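ARO (armadillo repeats only protein) (Plasmodium falciparum Santa Lucia, PDB 5EWP) probably takes part in moving rhoptries and attaching them to the apical pole of the parasite, as a protein-binding armadillo-repeat protein. Local coordinates at residues W51-T57 with E99-H104; V176-L181 with N227-L231. One frame throughout, in Å; residues are numbered along the deposited sequence.

Contact 1. Residues W51-T57 with E99-H104; sequences WAADPKT and ELDRVH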
ATOM      1  N   TRP A  51      -0.499   9.709   8.749  1.00 17.75           N
ATOM      2  CA  TRP A  51      -1.516   8.788   9.254  1.00 18.60           C
ATOM      3  C   TRP A  51      -0.979   7.548   9.991  1.00 13.12           C
ATOM      4  O   TRP A  51      -1.720   6.930  10.752  1.00 19.04           O
ATOM      5  CB  TRP A  51      -2.450   8.359   8.108  1.00 18.86           C
ATOM      6  CG  TRP A  51      -1.814   7.647   6.954  1.00 13.62           C
ATOM      7  CD1 TRP A  51      -1.473   8.184   5.738  1.00 13.15           C
ATOM      8  CD2 TRP A  51      -1.478   6.254   6.886  1.00 16.93           C
ATOM      9  NE1 TRP A  51      -0.921   7.206   4.928  1.00 17.36           N
ATOM     10  CE2 TRP A  51      -0.919   6.015   5.611  1.00 18.85           C
ATOM     11  CE3 TRP A  51      -1.591   5.182   7.789  1.00 19.70           C
ATOM     12  CZ2 TRP A  51      -0.477   4.750   5.207  1.00 14.43           C
ATOM     13  CZ3 TRP A  51      -1.143   3.925   7.389  1.00 16.89           C
ATOM     14  CH2 TRP A  51      -0.595   3.725   6.109  1.00 14.94           C
ATOM     15  N   ALA A  52       0.282   7.174   9.768  1.00 17.75           N
ATOM     16  CA  ALA A  52       0.838   5.977  10.415  1.00 15.91           C
ATOM     17  C   ALA A  52       0.906   6.167  11.930  1.00 17.31           C
ATOM     18  O   ALA A  52       1.311   7.223  12.406  1.00 18.69           O
ATOM     19  CB  ALA A  52       2.218   5.666   9.867  1.00 19.25           C
ATOM     20  N   ALA A  53       0.516   5.148  12.683  1.00 15.08           N
ATOM     21  CA  ALA A  53       0.591   5.207  14.147  1.00 17.48           C
ATOM     22  C   ALA A  53       2.024   5.431  14.616  1.00 16.01           C
ATOM     23  O   ALA A  53       2.962   4.899  14.028  1.00 16.42           O
ATOM     24  CB  ALA A  53       0.031   3.939  14.747  1.00 18.67           C
ATOM     25  N   ASP A  54       2.210   6.226  15.670  1.00 16.63           N
ATOM     26  CA  ASP A  54       3.562   6.466  16.192  1.00 21.67           C
ATOM     27  C   ASP A  54       4.316   5.172  16.535  1.00 21.27           C
ATOM     28  O   ASP A  54       3.782   4.303  17.232  1.00 17.98           O
ATOM     29  CB  ASP A  54       3.501   7.339  17.447  1.00 21.05           C
ATOM     30  CG  ASP A  54       2.976   8.733  17.165  1.00 31.04           C
ATOM     31  OD1 ASP A  54       3.032   9.174  16.001  1.00 24.90           O
ATOM     32  OD2 ASP A  54       2.481   9.373  18.116  1.00 34.89           O
ATOM     33  N   PRO A  55       5.559   5.046  16.048  1.00 18.71           N
ATOM     34  CA  PRO A  55       6.386   3.895  16.433  1.00 20.52           C
ATOM     35  C   PRO A  55       6.515   3.789  17.949  1.00 18.90           C
ATOM     36  O   PRO A  55       6.750   4.809  18.601  1.00 19.41           O
ATOM     37  CB  PRO A  55       7.734   4.196  15.766  1.00 22.07           C
ATOM     38  CG  PRO A  55       7.347   4.968  14.528  1.00 23.18           C
ATOM     39  CD  PRO A  55       6.183   5.842  14.975  1.00 25.87           C
ATOM     40  N   LYS A  56       6.333   2.588  18.491  1.00 17.12           N
ATOM     41  CA  LYS A  56       6.379   2.393  19.936  1.00 22.96           C
ATOM     42  C   LYS A  56       7.593   1.574  20.354  1.00 23.99           C
ATOM     43  O   LYS A  56       7.888   1.435  21.554  1.00 19.26           O
ATOM     44  CB  LYS A  56       5.087   1.711  20.423  1.00 21.93           C
ATOM     45  CG  LYS A  56       3.820   2.504  20.096  1.00 29.07           C
ATOM     46  CD  LYS A  56       2.559   1.963  20.799  1.00 26.98           C
ATOM     47  CE  LYS A  56       2.547   0.440  20.915  1.00 29.23           C
ATOM     48  NZ  LYS A  56       1.908  -0.268  19.760  1.00 30.88           N
ATOM     49  N   THR A  57       8.299   1.053  19.356  1.00 21.33           N
ATOM     50  CA  THR A  57       9.501   0.240  19.559  1.00 17.97           C
ATOM     51  C   THR A  57      10.573   0.579  18.540  1.00 19.60           C
ATOM     52  O   THR A  57      10.282   1.164  17.498  1.00 17.73           O
ATOM     53  CB  THR A  57       9.219  -1.279  19.448  1.00 21.34           C
ATOM     54  OG1 THR A  57       8.610  -1.548  18.180  1.00 18.44           O
ATOM     55  CG2 THR A  57       8.302  -1.777  20.565  1.00 21.43           C
ATOM     56  N   GLU A  99       0.360  -4.959  16.560  1.00 18.26           N
ATOM     57  CA  GLU A  99       0.759  -3.599  16.916  1.00 18.35           C
ATOM     58  C   GLU A  99       0.522  -2.688  15.718  1.00 21.20           C
ATOM     59  O   GLU A  99       1.106  -2.883  14.653  1.00 18.56           O
ATOM     60  CB  GLU A  99       2.216  -3.546  17.367  1.00 16.99           C
ATOM     61  CG  GLU A  99       2.465  -4.356  18.630  1.00 24.85           C
ATOM     62  CD  GLU A  99       1.441  -4.047  19.734  1.00 38.36           C
ATOM     63  OE1 GLU A  99       1.203  -2.855  20.042  1.00 37.65           O
ATOM     64  OE2 GLU A  99       0.866  -5.001  20.291  1.00 33.44           O
ATOM     65  N   LEU A 100      -0.341  -1.699  15.897  1.00 16.87           N
ATOM     66  CA  LEU A 100      -0.766  -0.854  14.793  1.00 17.81           C
ATOM     67  C   LEU A 100       0.420  -0.140  14.137  1.00 14.71           C
ATOM     68  O   LEU A 100       0.458  -0.013  12.908  1.00 15.54           O
ATOM     69  CB  LEU A 100      -1.806   0.142  15.312  1.00 23.80           C
ATOM     70  CG  LEU A 100      -3.015   0.571  14.496  1.00 37.00           C
ATOM     71  CD1 LEU A 100      -3.603  -0.608  13.751  1.00 29.47           C
ATOM     72  CD2 LEU A 100      -4.041   1.112  15.475  1.00 29.71           C
ATOM     73  N   ASP A 101       1.403   0.283  14.938  1.00 15.88           N
ATOM     74  CA  ASP A 101       2.532   1.033  14.386  1.00 15.94           C
ATOM     75  C   ASP A 101       3.431   0.153  13.514  1.00 17.31           C
ATOM     76  O   ASP A 101       4.009   0.630  12.550  1.00 13.87           O
ATOM     77  CB  ASP A 101       3.358   1.702  15.496  1.00 18.18           C
ATOM     78  CG  ASP A 101       3.798   0.735  16.582  1.00 17.62           C
ATOM     79  OD1 ASP A 101       2.963  -0.052  17.071  1.00 21.98           O
ATOM     80  OD2 ASP A 101       4.991   0.784  16.953  1.00 18.84           O
ATOM     81  N   ARG A 102       3.515  -1.132  13.835  1.00 14.81           N
ATOM     82  CA  ARG A 102       4.304  -2.063  13.031  1.00 16.49           C
ATOM     83  C   ARG A 102       3.652  -2.307  11.683  1.00 15.87           C
ATOM     84  O   ARG A 102       4.321  -2.310  10.631  1.00 15.59           O
ATOM     85  CB  ARG A 102       4.493  -3.395  13.786  1.00 16.01           C
ATOM     86  CG  ARG A 102       5.623  -3.324  14.797  1.00 18.88           C
ATOM     87  CD  ARG A 102       5.840  -4.632  15.567  1.00 20.90           C
ATOM     88  NE  ARG A 102       6.918  -4.423  16.512  1.00 25.67           N
ATOM     89  CZ  ARG A 102       8.177  -4.803  16.317  1.00 28.67           C
ATOM     90  NH1 ARG A 102       8.510  -5.490  15.231  1.00 27.84           N
ATOM     91  NH2 ARG A 102       9.100  -4.527  17.231  1.00 32.33           N
ATOM     92  N   VAL A 103       2.343  -2.524  11.704  1.00 14.30           N
ATOM     93  CA  VAL A 103       1.623  -2.753  10.455  1.00 13.08           C
ATOM     94  C   VAL A 103       1.698  -1.498   9.596  1.00 15.29           C
ATOM     95  O   VAL A 103       2.024  -1.563   8.418  1.00 10.89           O
ATOM     96  CB  VAL A 103       0.166  -3.123  10.676  1.00 12.90           C
ATOM     97  CG1 VAL A 103      -0.535  -3.281   9.304  1.00 13.35           C
ATOM     98  CG2 VAL A 103       0.070  -4.408  11.493  1.00 17.31           C
ATOM     99  N   HIS A 104       1.399  -0.341  10.195  1.00 14.50           N
ATOM    100  CA  HIS A 104       1.392   0.892   9.410  1.00 15.97           C
ATOM    101  C   HIS A 104       2.743   1.189   8.785  1.00 14.30           C
ATOM    102  O   HIS A 104       2.815   1.564   7.623  1.00 12.19           O
ATOM    103  CB  HIS A 104       0.961   2.068  10.274  1.00 15.32           C
ATOM    104  CG  HIS A 104      -0.492   2.056  10.619  1.00 15.84           C
ATOM    105  ND1 HIS A 104      -1.055   2.967  11.488  1.00 16.93           N
ATOM    106  CD2 HIS A 104      -1.505   1.274  10.183  1.00 14.67           C
ATOM    107  CE1 HIS A 104      -2.347   2.720  11.600  1.00 17.59           C
ATOM    108  NE2 HIS A 104      -2.650   1.705  10.807  1.00 15.43           N
TER
HETATM  109  O   HOH W   1       3.857   3.331  11.994  1.00 19.47           O
HETATM  110  O   HOH W   2       5.900  -1.514  18.133  1.00 24.01           O
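The extended segment W51-T57 runs over the first turn of helix 100-113, with A53 and D101 (CA atoms 4.6 Å apart) and A52 and H104 as the closest backbone pairs. A53 N donates a nearly straight hydrogen bond to H104 ND1 (2.9 Å, 162°), and the donor lies almost exactly in the imidazole plane. This bond makes ND1 an acceptor, consistent with a proton on NE2. W51 turns its six-membered ring edge-on to one face of the imidazole in a T-shaped stack, planes at 73°, with CZ3 3.8 Å from H104 CG. The carbonyl O of L100, one helical turn back, lies over the opposite face, near the rim, so the ring is sandwiched between indole and backbone.

Toward the N-terminal end of the helix the chemistry becomes ionic. D101 has CG between its backbone N and carbonyl carbon (chi1 53°), which swings the carboxylate against the loop. There OD2 accepts the K56 backbone N (2.7 Å) from above the carboxylate plane. The K56 side chain bends at chi3 and chi4, curling NZ back between two acids: E99 OE1 takes it through its anti lone pair (2.7 Å), D101 OD1 from above its plane (2.9 Å). K56 thus links E99 and D101 through two salt bridges that share NZ. One water bridges A53 O and D101 O; another joins T57 OG1 to D101 OD2. R102 NH2 adds a weak bond to T57 OG1, although its guanidinium is held more firmly by C35 O. T57 is the N-cap of helix 58-70, on which P55 and D101 also rest, while W51 and H104 reach M144 of helix 142-156, tying the loop between three helices.

Contact 2. Residues V176-L181 with N227-L231; sequences VNLLEL and NLKTL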
ATOM      1  N   VAL A 176     -13.556  -2.540  -5.263  1.00 24.21           N
ATOM      2  CA  VAL A 176     -14.855  -2.023  -5.643  1.00 27.92           C
ATOM      3  C   VAL A 176     -15.462  -1.292  -4.451  1.00 24.47           C
ATOM      4  O   VAL A 176     -16.085  -0.246  -4.609  1.00 24.31           O
ATOM      5  CB  VAL A 176     -15.781  -3.146  -6.163  1.00 31.87           C
ATOM      6  CG1 VAL A 176     -17.217  -2.660  -6.276  1.00 33.80           C
ATOM      7  CG2 VAL A 176     -15.286  -3.639  -7.517  1.00 32.12           C
ATOM      8  N   ASN A 177     -15.249  -1.820  -3.249  1.00 26.61           N
ATOM      9  CA  ASN A 177     -15.715  -1.137  -2.047  1.00 31.05           C
ATOM     10  C   ASN A 177     -15.075   0.228  -1.832  1.00 32.59           C
ATOM     11  O   ASN A 177     -15.678   1.115  -1.222  1.00 24.58           O
ATOM     12  CB  ASN A 177     -15.468  -1.997  -0.810  1.00 26.84           C
ATOM     13  CG  ASN A 177     -16.400  -3.182  -0.737  1.00 37.51           C
ATOM     14  OD1 ASN A 177     -17.298  -3.331  -1.568  1.00 46.74           O
ATOM     15  ND2 ASN A 177     -16.195  -4.035   0.260  1.00 28.73           N
ATOM     16  N   LEU A 178     -13.867   0.420  -2.346  1.00 25.40           N
ATOM     17  CA  LEU A 178     -13.228   1.724  -2.228  1.00 22.76           C
ATOM     18  C   LEU A 178     -13.937   2.773  -3.076  1.00 24.68           C
ATOM     19  O   LEU A 178     -13.704   3.964  -2.904  1.00 24.19           O
ATOM     20  CB  LEU A 178     -11.742   1.652  -2.615  1.00 27.05           C
ATOM     21  CG  LEU A 178     -10.863   0.833  -1.658  1.00 24.68           C
ATOM     22  CD1 LEU A 178      -9.394   0.810  -2.079  1.00 27.96           C
ATOM     23  CD2 LEU A 178     -10.996   1.340  -0.255  1.00 23.23           C
ATOM     24  N   LEU A 179     -14.813   2.339  -3.983  1.00 18.88           N
ATOM     25  CA  LEU A 179     -15.585   3.284  -4.787  1.00 23.40           C
ATOM     26  C   LEU A 179     -16.717   3.952  -3.992  1.00 27.29           C
ATOM     27  O   LEU A 179     -17.223   5.009  -4.382  1.00 26.92           O
ATOM     28  CB  LEU A 179     -16.189   2.583  -6.005  1.00 24.35           C
ATOM     29  CG  LEU A 179     -15.226   1.947  -7.005  1.00 24.23           C
ATOM     30  CD1 LEU A 179     -16.010   1.082  -8.001  1.00 26.40           C
ATOM     31  CD2 LEU A 179     -14.428   3.017  -7.731  1.00 26.68           C
ATOM     32  N   GLU A 180     -17.114   3.340  -2.886  1.00 28.78           N
ATOM     33  CA  GLU A 180     -18.241   3.852  -2.105  1.00 31.20           C
ATOM     34  C   GLU A 180     -17.984   5.238  -1.510  1.00 35.50           C
ATOM     35  O   GLU A 180     -16.867   5.560  -1.116  1.00 30.70           O
ATOM     36  CB  GLU A 180     -18.611   2.870  -0.989  1.00 25.16           C
ATOM     37  CG  GLU A 180     -19.251   1.594  -1.512  1.00 29.84           C
ATOM     38  CD  GLU A 180     -19.651   0.625  -0.410  1.00 42.79           C
ATOM     39  OE1 GLU A 180     -19.431   0.935   0.781  1.00 45.22           O
ATOM     40  OE2 GLU A 180     -20.171  -0.459  -0.743  1.00 42.46           O
ATOM     41  N   LEU A 181     -19.024   6.064  -1.475  1.00 35.31           N
ATOM     42  CA  LEU A 181     -18.949   7.356  -0.800  1.00 35.42           C
ATOM     43  C   LEU A 181     -18.925   7.161   0.712  1.00 40.25           C
ATOM     44  O   LEU A 181     -19.453   6.167   1.212  1.00 37.56           O
ATOM     45  CB  LEU A 181     -20.144   8.239  -1.190  1.00 35.99           C
ATOM     46  CG  LEU A 181     -20.188   8.786  -2.617  1.00 41.04           C
ATOM     47  CD1 LEU A 181     -21.476   9.571  -2.852  1.00 48.05           C
ATOM     48  CD2 LEU A 181     -18.976   9.641  -2.917  1.00 38.62           C
ATOM     49  N   ASN A 227     -21.779   1.318  -7.792  1.00 31.69           N
ATOM     50  CA  ASN A 227     -20.972   2.347  -7.142  1.00 31.49           C
ATOM     51  C   ASN A 227     -20.567   3.435  -8.115  1.00 32.75           C
ATOM     52  O   ASN A 227     -20.546   4.617  -7.759  1.00 34.98           O
ATOM     53  CB  ASN A 227     -19.726   1.738  -6.492  1.00 31.11           C
ATOM     54  CG  ASN A 227     -20.059   0.816  -5.336  1.00 33.86           C
ATOM     55  OD1 ASN A 227     -21.190   0.796  -4.850  1.00 34.88           O
ATOM     56  ND2 ASN A 227     -19.072   0.056  -4.880  1.00 29.99           N
ATOM     57  N   LEU A 228     -20.245   3.026  -9.343  1.00 36.24           N
ATOM     58  CA  LEU A 228     -19.845   3.954 -10.388  1.00 35.77           C
ATOM     59  C   LEU A 228     -20.986   4.897 -10.749  1.00 39.00           C
ATOM     60  O   LEU A 228     -20.756   6.082 -10.985  1.00 39.81           O
ATOM     61  CB  LEU A 228     -19.364   3.191 -11.623  1.00 32.44           C
ATOM     62  CG  LEU A 228     -17.988   2.539 -11.463  1.00 33.18           C
ATOM     63  CD1 LEU A 228     -17.664   1.648 -12.647  1.00 33.96           C
ATOM     64  CD2 LEU A 228     -16.927   3.605 -11.296  1.00 36.69           C
ATOM     65  N   LYS A 229     -22.207   4.372 -10.806  1.00 38.18           N
ATOM     66  CA  LYS A 229     -23.375   5.210 -11.079  1.00 47.96           C
ATOM     67  C   LYS A 229     -23.516   6.309 -10.024  1.00 47.24           C
ATOM     68  O   LYS A 229     -23.846   7.453 -10.346  1.00 42.98           O
ATOM     69  CB  LYS A 229     -24.651   4.368 -11.150  1.00 47.80           C
ATOM     70  CG  LYS A 229     -24.910   3.769 -12.517  1.00 51.44           C
ATOM     71  CD  LYS A 229     -25.952   2.670 -12.447  1.00 55.77           C
ATOM     72  CE  LYS A 229     -26.212   2.068 -13.821  1.00 57.03           C
ATOM     73  NZ  LYS A 229     -27.139   0.899 -13.735  1.00 57.14           N
ATOM     74  N   THR A 230     -23.253   5.958  -8.769  1.00 39.41           N
ATOM     75  CA  THR A 230     -23.274   6.933  -7.680  1.00 44.78           C
ATOM     76  C   THR A 230     -22.171   7.976  -7.848  1.00 43.88           C
ATOM     77  O   THR A 230     -22.389   9.165  -7.618  1.00 42.07           O
ATOM     78  CB  THR A 230     -23.132   6.247  -6.306  1.00 46.33           C
ATOM     79  OG1 THR A 230     -24.234   5.354  -6.103  1.00 48.00           O
ATOM     80  CG2 THR A 230     -23.118   7.273  -5.184  1.00 43.82           C
ATOM     81  N   LEU A 231     -20.981   7.525  -8.234  1.00 40.13           N
ATOM     82  CA  LEU A 231     -19.854   8.435  -8.402  1.00 41.37           C
ATOM     83  C   LEU A 231     -20.023   9.419  -9.565  1.00 46.53           C
ATOM     84  O   LEU A 231     -19.589  10.571  -9.475  1.00 49.57           O
ATOM     85  CB  LEU A 231     -18.556   7.642  -8.591  1.00 35.33           C
ATOM     86  CG  LEU A 231     -17.980   6.937  -7.363  1.00 33.91           C
ATOM     87  CD1 LEU A 231     -16.673   6.223  -7.725  1.00 34.63           C
ATOM     88  CD2 LEU A 231     -17.756   7.920  -6.225  1.00 35.35           C
TER
HETATM   89  O   HOH W   3     -19.441  -1.945  -2.667  1.00 33.73           O
HETATM   90  O   HOH W   4     -19.987   5.055  -4.923  1.00 33.37           O
HETATM   91  O   HOH W   5     -22.432  -0.330  -2.679  1.00 39.34           O
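The N227 carboxamide has E180 CG on one side of its plane, 3.7 Å from ND2, and V176 CG1 approaching the same nitrogen from the other side. The E180 carboxylate is turned almost perpendicular to this amide, planes 84° apart. ND2 donates a weak, bent hydrogen bond to V176 O (3.0 Å, 135°) and also gives to a water that lies 2.8 Å from N177 OD1. A second water is shared by N227 OD1 and E180 OE2, so both ends of the amide are engaged.

V176 O does double duty: it also accepts L179 N, next to the type I turn from N177 to E180. Through these atoms helix 224-231 packs against the chain at the C-terminal side of helix 171-177, one of the helix-to-helix joins from which the superhelical stack of an armadillo-type protein is built.

L179 carries the apolar part. Its CB meets N227 CB at 3.7 Å, and with CG beside the backbone N (chi1 -61°) the side chain extends past N227, placing CD2 3.9 Å from L231 CD1. The remaining methyl of L231, CD2, lies 3.5 Å from L179 O, an oxygen that a third water links to N227 O. Farther out, L181 CD1 touches T230 CG2 (3.7 Å), and its other methyl meets L231 CD2. L179 also packs on A197, I198 and L201 of helix 192-205, and L228 on L246 and L250 of helix 237-250.

Each contact sets chain next to a helix end against another helix: in contact 1 the loop that runs into helix 58-70, in contact 2 the C-terminal part of helix 171-177 and the chain after it. Contact 1 lies at the surface and is held by an ionic network, a backbone-to-imidazole bond and an aromatic pair, whereas contact 2 is mostly buried and relies on leucine packing around one hydrated asparagine amide. They follow in series along the chain, nearest atoms about 12 Å apart. Helix 142-156, between them in sequence, meets W51 and H104 of contact 1 through M144; toward contact 2 it packs on L178, which takes no part in that contact.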